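PDB 3AGD: salt-tolerant glutaminase from Micrococcus luteus, which probably catalyses the hydrolysis of L-glutamine to L-glutamate and ammonium, and tolerates high salt. Local coordinates for residues Ala42-Thr47 against Leu204-Ala209; Thr61-Ser66 against Gly260-Val265. All blocks are in the same frame, centred on the assembly; numbering follows the deposited sequence.

Interaction 1. Residues Ala42-Thr47 against Leu204-Ala209; sequences ALATPT and LAVMGA
Ala42 and Ala44 of strand 40-44 face Ala205 and Ala209 of helix 201-212, where this helix lies against the five-stranded antiparallel sheet of the beta-lactamase-like glutaminase domain. The helix runs in nearly the same direction as the strand, their short axes being inclined by 30°, and the two approach to 6.8 Å. Such a close approach is possible because almost every side chain between them is a single methyl group. Ala44 is the residue of the strand with the most neighbours. Its CB rests on the helix backbone, 3.4 Å from Ala205 O, and touches the methyls on successive turns: CB of Ala44 is 3.8 Å from CB of Ala205 and equally far from CB of Ala209. Val206 closes in beside it. With CG1 anti to the backbone N (chi1 178°), the other branch, CG2, is left to reach Ala44 CB at 4.1 Å. In return, Ala205 CB settles over the strand backbone, 3.5 Å from Ala42 O, with the methyl of Ala42 alongside, while Ala209 CB lies 3.7 Å from Ala44 O. Leu43, between the two strand alanines, turns its side chain away from the helix, onto Val273 and Ile275 of strand 273-278. Val206 also packs on Trp369 of the second subunit, which places this part of the helix at the subunit interface. No hydrogen bond joins the two segments. Among the backbone atoms, Ala205 O accepts Ala209 N at 2.9 Å, and Ala42 and Ala44 pair with Gly276 and Gly274 in the sheet. The association therefore rests on the close fit of buried methyl groups against backbone, with no directional bond across the contact.

Interaction 2. Residues Thr61-Ser66 against Gly260-Val265; sequences TIQSAS and GVAGGV
Chi1 of -65° sets Gln63 CG beside its own backbone N, and a second bend at chi2 (-57°) folds the side chain back, so that its middle passes Val261 while its amide reaches Thr61. Gln63 CG meets Val261 CG2 at 3.7 Å, the two side chains crossing at about a right angle. The rotation of the amide is fixed by a nearly straight bond, in which NE2 of Gln63 donates to Thr61 OG1 at 2.9 Å with an angle of 173° and the acceptor lies in the amide plane. Thr61 OG1 itself sits between its backbone N and carbonyl carbon, and from there it also abuts Ala262 CB at 3.3 Å. The same methyl presses still closer on the backbone, 3.1 Å from Thr61 O. In another structure of this protein L-glutamate is bound by Ser64 and Val261; this chain carries none. Ser64 probably heads an SxxK motif of the beta-lactamase-like fold, with its OG weakly bonded to Lys67 NZ, and Gly260 would end a K(T/S)G-type motif beginning at Lys258. Gly260 has no side chain, and one here would run into Ile62 O and press on Gln63 CB; its CA lies 3.9 Å from Gln63 CB, which lets the serine loop and the strand end come together. From there a type I turn, Gly260 to Gly263, presents Val261 N. A water spans the gap, 2.9 Å from Ser64 OG and accepting from Val261 N at 3.2 Å, a position consistent with an oxyanion hole that in serine beta-lactamases uses the backbone N of the corresponding residues. Deeper between the segments, another water donates to both Ile62 O, at 2.8 Å, and Gly264 O, pairing two carbonyls that could not bond to each other directly.

How the interactions relate
Interaction 1 and interaction 2 are centred 16 Å apart and involve the same five-stranded sheet: strand 40-44 belongs to the first and the start of strand 264-269 to the second. Leu204, at one end of the helical segment, joins them. Its CD1 lies 3.7 Å from Val265 O and its CD2 3.8 Å from Ile62 CD1, which Met207 CE also approaches, at 4.1 Å. The helix that packs on the sheet in interaction 1 thus also touches Ile62, two residues before Ser64. Only interaction 2 holds glutamate-binding residues, Ser64 and Val261, and there the nearest atoms of the Gln63 and Cys195 side chains are about 3 Å apart, Cys195 being another glutamate-binding residue; interaction 1 lies away from the site.

Interaction 1. Residues Ala42-Thr47 against Leu204-Ala209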
loop_
_atom_site.group_PDB
_atom_site.type_symbol
_atom_site.label_atom_id
_atom_site.label_comp_id
_atom_site.label_asym_id
_atom_site.label_seq_id
_atom_site.Cartn_x
_atom_site.Cartn_y
_atom_site.Cartn_z
ATOM N N ALA A 42 0.054 19.721 8.982
ATOM C CA ALA A 42 -0.594 18.959 10.040
ATOM C C ALA A 42 -0.689 17.488 9.676
ATOM O O ALA A 42 -0.901 17.135 8.512
ATOM C CB ALA A 42 -1.991 19.514 10.306
ATOM N N LEU A 43 -0.528 16.633 10.680
ATOM C CA LEU A 43 -0.617 15.196 10.487
ATOM C C LEU A 43 -1.676 14.661 11.435
ATOM O O LEU A 43 -1.654 14.970 12.621
ATOM C CB LEU A 43 0.718 14.516 10.801
ATOM C CG LEU A 43 1.980 14.936 10.041
ATOM C CD1 LEU A 43 3.139 14.049 10.482
ATOM C CD2 LEU A 43 1.765 14.816 8.545
ATOM N N ALA A 44 -2.607 13.876 10.903
ATOM C CA ALA A 44 -3.665 13.274 11.706
ATOM C C ALA A 44 -3.425 11.777 11.659
ATOM O O ALA A 44 -3.418 11.180 10.585
ATOM C CB ALA A 44 -5.028 13.609 11.131
ATOM N N THR A 45 -3.222 11.180 12.827
ATOM C CA THR A 45 -2.947 9.755 12.944
ATOM C C THR A 45 -4.187 8.928 13.264
ATOM O O THR A 45 -5.226 9.466 13.651
ATOM C CB THR A 45 -1.923 9.503 14.056
ATOM O OG1 THR A 45 -2.448 9.995 15.295
ATOM C CG2 THR A 45 -0.619 10.214 13.752
ATOM N N PRO A 46 -4.095 7.599 13.101
ATOM C CA PRO A 46 -5.245 6.741 13.396
ATOM C C PRO A 46 -5.506 6.738 14.903
ATOM O O PRO A 46 -6.638 6.580 15.351
ATOM C CB PRO A 46 -4.799 5.371 12.887
ATOM C CG PRO A 46 -3.811 5.709 11.809
ATOM C CD PRO A 46 -3.031 6.832 12.436
ATOM N N THR A 47 -4.443 6.924 15.679
ATOM C CA THR A 47 -4.553 6.945 17.131
ATOM C C THR A 47 -5.523 8.039 17.577
ATOM O O THR A 47 -6.230 7.888 18.575
ATOM C CB THR A 47 -3.173 7.188 17.790
ATOM O OG1 THR A 47 -2.631 8.433 17.335
ATOM C CG2 THR A 47 -2.208 6.068 17.431
ATOM N N LEU A 204 -7.803 19.260 6.512
ATOM C CA LEU A 204 -7.343 18.327 5.487
ATOM C C LEU A 204 -6.720 17.070 6.082
ATOM O O LEU A 204 -7.019 15.961 5.646
ATOM C CB LEU A 204 -6.329 19.003 4.555
ATOM C CG LEU A 204 -6.888 19.944 3.487
ATOM C CD1 LEU A 204 -5.747 20.449 2.620
ATOM C CD2 LEU A 204 -7.911 19.204 2.631
ATOM N N ALA A 205 -5.853 17.247 7.075
ATOM C CA ALA A 205 -5.195 16.115 7.717
ATOM C C ALA A 205 -6.223 15.108 8.228
ATOM O O ALA A 205 -6.125 13.912 7.960
ATOM C CB ALA A 205 -4.319 16.606 8.875
ATOM N N VAL A 206 -7.218 15.602 8.954
ATOM C CA VAL A 206 -8.251 14.738 9.510
ATOM C C VAL A 206 -9.097 14.097 8.417
ATOM O O VAL A 206 -9.441 12.918 8.499
ATOM C CB VAL A 206 -9.162 15.523 10.477
ATOM C CG1 VAL A 206 -10.268 14.621 11.000
ATOM C CG2 VAL A 206 -8.324 16.075 11.640
ATOM N N MET A 207 -9.440 14.878 7.399
ATOM C CA MET A 207 -10.230 14.367 6.286
ATOM C C MET A 207 -9.419 13.256 5.609
ATOM O O MET A 207 -9.937 12.174 5.320
ATOM C CB MET A 207 -10.533 15.509 5.310
ATOM C CG MET A 207 -11.515 16.545 5.875
ATOM S SD MET A 207 -11.494 18.133 5.001
ATOM C CE MET A 207 -12.551 17.744 3.584
ATOM N N GLY A 208 -8.139 13.521 5.386
ATOM C CA GLY A 208 -7.275 12.533 4.765
ATOM C C GLY A 208 -7.179 11.270 5.605
ATOM O O GLY A 208 -7.194 10.160 5.067
ATOM N N ALA A 209 -7.086 11.436 6.924
ATOM C CA ALA A 209 -6.996 10.297 7.840
ATOM C C ALA A 209 -8.219 9.386 7.722
ATOM O O ALA A 209 -8.100 8.165 7.823
ATOM C CB ALA A 209 -6.849 10.788 9.277
#

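Interaction 2. Residues Thr61-Ser66 against Gly260-Val265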
loop_
_atom_site.group_PDB
_atom_site.type_symbol
_atom_site.label_atom_id
_atom_site.label_comp_id
_atom_site.label_asym_id
_atom_site.label_seq_id
_atom_site.Cartn_x
_atom_site.Cartn_y
_atom_site.Cartn_z
ATOM N N THR A 61 -9.447 28.012 0.436
ATOM C CA THR A 61 -10.362 27.200 -0.353
ATOM C C THR A 61 -9.665 25.903 -0.757
ATOM O O THR A 61 -8.547 25.912 -1.279
ATOM C CB THR A 61 -10.858 27.966 -1.588
ATOM O OG1 THR A 61 -9.738 28.435 -2.351
ATOM C CG2 THR A 61 -11.695 29.158 -1.148
ATOM N N ILE A 62 -10.340 24.793 -0.489
ATOM C CA ILE A 62 -9.821 23.463 -0.760
ATOM C C ILE A 62 -9.583 23.175 -2.237
ATOM O O ILE A 62 -8.743 22.343 -2.588
ATOM C CB ILE A 62 -10.777 22.396 -0.158
ATOM C CG1 ILE A 62 -10.176 21.001 -0.286
ATOM C CG2 ILE A 62 -12.122 22.452 -0.855
ATOM C CD1 ILE A 62 -10.989 19.941 0.448
ATOM N N GLN A 63 -10.314 23.868 -3.101
ATOM C CA GLN A 63 -10.177 23.673 -4.541
ATOM C C GLN A 63 -10.213 22.185 -4.923
ATOM O O GLN A 63 -11.056 21.439 -4.419
ATOM C CB GLN A 63 -8.886 24.332 -5.039
ATOM C CG GLN A 63 -8.861 25.869 -4.901
ATOM C CD GLN A 63 -10.015 26.549 -5.625
ATOM O OE1 GLN A 63 -10.410 26.129 -6.712
ATOM N NE2 GLN A 63 -10.551 27.614 -5.031
ATOM N N SER A 64 -9.302 21.752 -5.794
ATOM C CA SER A 64 -9.272 20.359 -6.252
ATOM C C SER A 64 -9.118 19.276 -5.187
ATOM O O SER A 64 -9.411 18.104 -5.452
ATOM C CB SER A 64 -8.190 20.168 -7.316
ATOM O OG SER A 64 -8.608 20.716 -8.554
ATOM N N ALA A 65 -8.659 19.645 -3.997
ATOM C CA ALA A 65 -8.517 18.655 -2.932
ATOM C C ALA A 65 -9.906 18.248 -2.441
ATOM O O ALA A 65 -10.045 17.449 -1.517
ATOM C CB ALA A 65 -7.684 19.211 -1.786
ATOM N N SER A 66 -10.931 18.803 -3.074
ATOM C CA SER A 66 -12.313 18.486 -2.734
ATOM C C SER A 66 -12.740 17.255 -3.522
ATOM O O SER A 66 -13.623 16.506 -3.109
ATOM C CB SER A 66 -13.231 19.640 -3.130
ATOM O OG SER A 66 -13.340 19.722 -4.544
ATOM N N GLY A 260 -4.288 21.757 -4.411
ATOM C CA GLY A 260 -5.325 22.697 -4.805
ATOM C C GLY A 260 -4.633 24.018 -5.106
ATOM O O GLY A 260 -3.681 24.373 -4.406
ATOM N N VAL A 261 -5.090 24.748 -6.124
ATOM C CA VAL A 261 -4.450 26.010 -6.501
ATOM C C VAL A 261 -4.433 27.109 -5.435
ATOM O O VAL A 261 -3.785 28.138 -5.618
ATOM C CB VAL A 261 -5.060 26.596 -7.809
ATOM C CG1 VAL A 261 -4.721 25.688 -8.991
ATOM C CG2 VAL A 261 -6.569 26.746 -7.679
ATOM N N ALA A 262 -5.136 26.903 -4.326
ATOM C CA ALA A 262 -5.147 27.898 -3.263
ATOM C C ALA A 262 -3.955 27.671 -2.338
ATOM O O ALA A 262 -3.696 28.475 -1.445
ATOM C CB ALA A 262 -6.448 27.824 -2.473
ATOM N N GLY A 263 -3.236 26.569 -2.555
ATOM C CA GLY A 263 -2.068 26.270 -1.743
ATOM C C GLY A 263 -2.167 25.064 -0.822
ATOM O O GLY A 263 -1.216 24.754 -0.109
ATOM N N GLY A 264 -3.300 24.370 -0.838
ATOM C CA GLY A 264 -3.460 23.218 0.037
ATOM C C GLY A 264 -3.194 21.861 -0.589
ATOM O O GLY A 264 -3.652 21.577 -1.699
ATOM N N VAL A 265 -2.447 21.022 0.121
ATOM C CA VAL A 265 -2.153 19.673 -0.356
ATOM C C VAL A 265 -2.742 18.646 0.609
ATOM O O VAL A 265 -2.536 18.724 1.820
ATOM C CB VAL A 265 -0.639 19.401 -0.474
ATOM C CG1 VAL A 265 -0.415 18.012 -1.083
ATOM C CG2 VAL A 265 0.023 20.466 -1.330
HETATM O O HOH W 1 -6.336 22.484 -1.220
HETATM O O HOH W 2 -7.158 23.149 -7.954
#